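Antigen 43 (Escherichia coli, PDB 4KH3) mediates self-association of bacterial cells, driving aggregation and probably biofilm formation through Velcro-like contacts between its passenger (alpha) domains. Local coordinates at residues 236-241 with 255-260; 247-252 with 272-277. All coordinates share one frame; numbering follows the deposited sequence.

Strand 235-237 turns a corner into strand 240-241, the chain continues round the coil to strand 246-249 on another face, and strand 254-260 then lies beside the first pair. Contact 1 (236-241 with 255-260) closes this single turn of the right-handed beta-helix by parallel backbone pairing. Contact 2 (247-252 with 272-277) starts within that turn and ends in the following one, so the two loops cross; it joins one face to another through the apolar interior. The centres of contact 1 and contact 2 lie about 9 Å apart. Strands 254-260 and 273-278 are neighbours, probably hydrogen-bonded from Ala-255 N to Thr-273 O, and Ile-241 packs on Leu-247.

Contact 1. Residues 236-241 with 255-260; sequences AAHTTI and ASDVTQ
With chi1 -61° at His-238 and -75° at Asp-257, both CG atoms stand anti to their own carbonyl carbons, and the two side chains run side by side in the same direction. They mark the corner of successive turns of a right-handed parallel beta-helix, the fold of autotransporter stalks. Imidazole and carboxylate planes differ by 10°, and the imidazole CD2 of His-238 sits 3.5 Å from CB of Asp-257. Although NE2 of His-238 and OD2 of Asp-257 are 3.3 Å apart, the angle is too poor for a hydrogen bond; their closeness may still be electrostatically favourable. A malonate ion, probably from crystallisation, lies near the imidazole.

Backbone pairing holds the register on both sides of this corner. Before it, Ser-256 N donates to Ala-236 O and Ser-256 O accepts from His-238 N, each over 2.9 Å. Beyond it, Thr-239 O accepts from Thr-259 N at 2.7 Å, and Ile-241 N reaches Thr-259 O. Phi is positive at both His-238 and Asp-257, consistent with the two turns bending alike.

Two of the paired positions carry like residues. Thr-240 and Thr-259 run alongside each other on the partly exposed face, while Ala-236 and Ala-255 meet on the buried one. Thr-239 OG1 is hydrogen-bonded to Gln-228 OE1, and Gln-260 NE2 to Val-294 O. Inside, Ile-241 crosses Val-258 at a slant and also lies beside Gln-260, its CD1 being 3.7 Å from CG1 of Val-258 and 4.0 Å from CB of Gln-260.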
loop_
_atom_site.group_PDB
_atom_site.type_symbol
_atom_site.label_atom_id
_atom_site.label_comp_id
_atom_site.label_asym_id
_atom_site.label_seq_id
_atom_site.Cartn_x
_atom_site.Cartn_y
_atom_site.Cartn_z
ATOM N N ALA A 236 -10.864 -10.501 5.057
ATOM C CA ALA A 236 -11.752 -9.797 4.144
ATOM C C ALA A 236 -12.582 -10.809 3.370
ATOM O O ALA A 236 -12.082 -11.859 2.970
ATOM C CB ALA A 236 -10.961 -8.932 3.183
ATOM N N ALA A 237 -13.851 -10.489 3.159
ATOM C CA ALA A 237 -14.723 -11.319 2.334
ATOM C C ALA A 237 -15.502 -10.408 1.406
ATOM O O ALA A 237 -16.041 -9.393 1.847
ATOM C CB ALA A 237 -15.672 -12.127 3.203
ATOM N N HIS A 238 -15.541 -10.764 0.128
ATOM C CA HIS A 238 -16.273 -10.004 -0.875
ATOM C C HIS A 238 -15.624 -8.661 -1.145
ATOM O O HIS A 238 -16.242 -7.619 -1.024
ATOM C CB HIS A 238 -17.765 -9.862 -0.507
ATOM C CG HIS A 238 -18.470 -11.179 -0.398
ATOM N ND1 HIS A 238 -18.919 -11.689 0.804
ATOM C CD2 HIS A 238 -18.750 -12.116 -1.332
ATOM C CE1 HIS A 238 -19.473 -12.869 0.597
ATOM N NE2 HIS A 238 -19.379 -13.154 -0.691
ATOM N N THR A 239 -14.365 -8.689 -1.523
ATOM C CA THR A 239 -13.702 -7.483 -1.956
ATOM C C THR A 239 -13.864 -7.386 -3.459
ATOM O O THR A 239 -13.838 -8.392 -4.169
ATOM C CB THR A 239 -12.212 -7.505 -1.565
ATOM O OG1 THR A 239 -12.094 -7.240 -0.163
ATOM C CG2 THR A 239 -11.410 -6.467 -2.340
ATOM N N THR A 240 -14.065 -6.168 -3.940
ATOM C CA THR A 240 -14.046 -5.913 -5.361
ATOM C C THR A 240 -12.925 -4.925 -5.595
ATOM O O THR A 240 -12.881 -3.877 -4.960
ATOM C CB THR A 240 -15.393 -5.333 -5.848
ATOM O OG1 THR A 240 -16.397 -6.342 -5.739
ATOM C CG2 THR A 240 -15.304 -4.878 -7.285
ATOM N N ILE A 241 -12.007 -5.276 -6.485
ATOM C CA ILE A 241 -10.919 -4.391 -6.842
ATOM C C ILE A 241 -11.207 -3.855 -8.230
ATOM O O ILE A 241 -11.238 -4.610 -9.204
ATOM C CB ILE A 241 -9.580 -5.139 -6.907
ATOM C CG1 ILE A 241 -9.407 -6.078 -5.711
ATOM C CG2 ILE A 241 -8.421 -4.156 -7.001
ATOM C CD1 ILE A 241 -8.259 -7.071 -5.901
ATOM N N ALA A 255 -8.295 -13.181 2.466
ATOM C CA ALA A 255 -9.304 -12.512 1.663
ATOM C C ALA A 255 -9.962 -13.540 0.761
ATOM O O ALA A 255 -9.301 -14.153 -0.064
ATOM C CB ALA A 255 -8.685 -11.408 0.822
ATOM N N SER A 256 -11.267 -13.719 0.917
ATOM C CA SER A 256 -12.018 -14.630 0.081
ATOM C C SER A 256 -13.058 -13.873 -0.741
ATOM O O SER A 256 -13.459 -12.758 -0.375
ATOM C CB SER A 256 -12.694 -15.690 0.937
ATOM O OG SER A 256 -13.345 -15.111 2.054
ATOM N N ASP A 257 -13.476 -14.489 -1.850
ATOM C CA ASP A 257 -14.470 -13.921 -2.751
ATOM C C ASP A 257 -14.016 -12.567 -3.271
ATOM O O ASP A 257 -14.784 -11.598 -3.328
ATOM C CB ASP A 257 -15.834 -13.832 -2.080
ATOM C CG ASP A 257 -16.506 -15.182 -1.968
ATOM O OD1 ASP A 257 -16.473 -15.937 -2.958
ATOM O OD2 ASP A 257 -17.055 -15.494 -0.892
ATOM N N VAL A 258 -12.746 -12.513 -3.640
ATOM C CA VAL A 258 -12.185 -11.324 -4.230
ATOM C C VAL A 258 -12.592 -11.290 -5.690
ATOM O O VAL A 258 -12.268 -12.197 -6.450
ATOM C CB VAL A 258 -10.658 -11.334 -4.115
ATOM C CG1 VAL A 258 -10.051 -10.183 -4.906
ATOM C CG2 VAL A 258 -10.244 -11.287 -2.645
ATOM N N THR A 259 -13.328 -10.255 -6.078
ATOM C CA THR A 259 -13.606 -10.025 -7.487
ATOM C C THR A 259 -12.625 -8.990 -7.979
ATOM O O THR A 259 -12.734 -7.805 -7.659
ATOM C CB THR A 259 -15.035 -9.539 -7.716
ATOM O OG1 THR A 259 -15.956 -10.542 -7.265
ATOM C CG2 THR A 259 -15.267 -9.258 -9.187
ATOM N N GLN A 260 -11.644 -9.456 -8.735
ATOM C CA GLN A 260 -10.585 -8.600 -9.236
ATOM C C GLN A 260 -10.885 -8.240 -10.682
ATOM O O GLN A 260 -10.702 -9.066 -11.585
ATOM C CB GLN A 260 -9.238 -9.324 -9.118
ATOM C CG GLN A 260 -8.077 -8.616 -9.795
ATOM C CD GLN A 260 -6.776 -9.363 -9.603
ATOM O OE1 GLN A 260 -6.568 -10.000 -8.572
ATOM N NE2 GLN A 260 -5.899 -9.300 -10.595
#

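Contact 2. Residues 247-252 with 272-277; sequences LQVNAG and ATVTGT
Val-249 and Val-274 approach from opposing directions and overlap along their flanks, each extending its side chain into the core of the parallel beta-helix from a different face. Both place CG1 anti to the backbone N (chi1 -173° and -172°), which leaves CG2 of each beside its own backbone N, and these two methyls meet at 3.7 Å. The CG2 of Val-274 also approaches CB of Val-249, at 3.8 Å, so it rests against the branch point as well as the methyl.

The other branch of Val-249 serves a second partner: its CG1 lies 3.7 Å from CB of Ala-272. With no hydrogen bond between 247-252 and 272-277 and contacts carried by buried apolar side chains, this is packing between faces and not strand pairing. Around it, Ala-255 touches Val-249; Leu-266 and Phe-283 touch Val-274 and continue the apolar filling, and Thr-268 touches it too. The O of Val-249 is hydrogen-bonded to Thr-268 OG1.

At the end of strand 246-249 the chain bends, and Ala-272 fits against its backbone. The single methyl of Ala-272 meets two successive carbonyl oxygens, with CB 3.5 Å from O of Val-249 and 3.3 Å from O of Asn-250.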
loop_
_atom_site.group_PDB
_atom_site.type_symbol
_atom_site.label_atom_id
_atom_site.label_comp_id
_atom_site.label_asym_id
_atom_site.label_seq_id
_atom_site.Cartn_x
_atom_site.Cartn_y
_atom_site.Cartn_z
ATOM N N LEU A 247 -5.745 -4.256 -3.678
ATOM C CA LEU A 247 -5.917 -5.070 -2.489
ATOM C C LEU A 247 -4.572 -5.674 -2.118
ATOM O O LEU A 247 -3.886 -6.238 -2.953
ATOM C CB LEU A 247 -6.936 -6.174 -2.730
ATOM C CG LEU A 247 -6.908 -7.230 -1.629
ATOM C CD1 LEU A 247 -7.340 -6.610 -0.291
ATOM C CD2 LEU A 247 -7.789 -8.393 -2.024
ATOM N N GLN A 248 -4.195 -5.542 -0.859
ATOM C CA GLN A 248 -2.942 -6.080 -0.375
ATOM C C GLN A 248 -3.201 -7.002 0.821
ATOM O O GLN A 248 -3.758 -6.581 1.850
ATOM C CB GLN A 248 -2.006 -4.940 0.019
ATOM C CG GLN A 248 -0.682 -5.396 0.602
ATOM C CD GLN A 248 0.309 -4.251 0.759
ATOM O OE1 GLN A 248 0.362 -3.321 -0.061
ATOM N NE2 GLN A 248 1.092 -4.309 1.823
ATOM N N VAL A 249 -2.810 -8.264 0.674
ATOM C CA VAL A 249 -3.016 -9.258 1.725
ATOM C C VAL A 249 -1.672 -9.730 2.240
ATOM O O VAL A 249 -0.950 -10.419 1.531
ATOM C CB VAL A 249 -3.816 -10.464 1.208
ATOM C CG1 VAL A 249 -4.172 -11.388 2.353
ATOM C CG2 VAL A 249 -5.083 -9.994 0.507
ATOM N N ASN A 250 -1.319 -9.331 3.460
ATOM C CA ASN A 250 -0.035 -9.711 4.033
ATOM C C ASN A 250 -0.011 -11.175 4.409
ATOM O O ASN A 250 -1.056 -11.842 4.451
ATOM C CB ASN A 250 0.268 -8.913 5.299
ATOM C CG ASN A 250 0.446 -7.454 5.041
ATOM O OD1 ASN A 250 0.639 -7.035 3.900
ATOM N ND2 ASN A 250 0.400 -6.657 6.105
ATOM N N ALA A 251 1.191 -11.646 4.723
ATOM C CA ALA A 251 1.389 -12.965 5.300
ATOM C C ALA A 251 0.428 -13.203 6.462
ATOM O O ALA A 251 0.312 -12.368 7.353
ATOM C CB ALA A 251 2.819 -13.102 5.768
ATOM N N GLY A 252 -0.265 -14.339 6.440
ATOM C CA GLY A 252 -1.218 -14.679 7.485
ATOM C C GLY A 252 -2.523 -13.906 7.430
ATOM O O GLY A 252 -3.343 -14.013 8.338
ATOM N N ALA A 272 0.037 -15.776 2.235
ATOM C CA ALA A 272 -1.307 -15.243 2.483
ATOM C C ALA A 272 -2.376 -16.174 1.921
ATOM O O ALA A 272 -2.073 -17.102 1.167
ATOM C CB ALA A 272 -1.451 -13.842 1.877
ATOM N N THR A 273 -3.626 -15.922 2.287
ATOM C CA THR A 273 -4.748 -16.664 1.719
ATOM C C THR A 273 -5.653 -15.728 0.925
ATOM O O THR A 273 -6.228 -14.793 1.477
ATOM C CB THR A 273 -5.587 -17.324 2.802
ATOM O OG1 THR A 273 -4.736 -18.133 3.620
ATOM C CG2 THR A 273 -6.684 -18.187 2.167
ATOM N N VAL A 274 -5.763 -15.965 -0.378
ATOM C CA VAL A 274 -6.565 -15.112 -1.240
ATOM C C VAL A 274 -7.299 -15.979 -2.253
ATOM O O VAL A 274 -6.672 -16.737 -2.979
ATOM C CB VAL A 274 -5.677 -14.083 -1.994
ATOM C CG1 VAL A 274 -6.528 -13.082 -2.740
ATOM C CG2 VAL A 274 -4.742 -13.362 -1.032
ATOM N N THR A 275 -8.628 -15.899 -2.282
ATOM C CA THR A 275 -9.402 -16.609 -3.303
ATOM C C THR A 275 -10.412 -15.685 -3.995
ATOM O O THR A 275 -10.960 -14.767 -3.373
ATOM C CB THR A 275 -10.146 -17.837 -2.727
ATOM O OG1 THR A 275 -11.063 -17.412 -1.714
ATOM C CG2 THR A 275 -9.174 -18.839 -2.130
ATOM N N GLY A 276 -10.646 -15.924 -5.283
ATOM C CA GLY A 276 -11.693 -15.219 -5.999
ATOM C C GLY A 276 -11.688 -15.443 -7.496
ATOM O O GLY A 276 -11.359 -16.528 -7.982
ATOM N N THR A 277 -12.063 -14.407 -8.234
ATOM C CA THR A 277 -12.026 -14.443 -9.694
ATOM C C THR A 277 -11.363 -13.199 -10.230
ATOM O O THR A 277 -11.527 -12.112 -9.690
ATOM C CB THR A 277 -13.436 -14.514 -10.306
ATOM O OG1 THR A 277 -14.270 -13.527 -9.675
ATOM C CG2 THR A 277 -14.034 -15.889 -10.092
#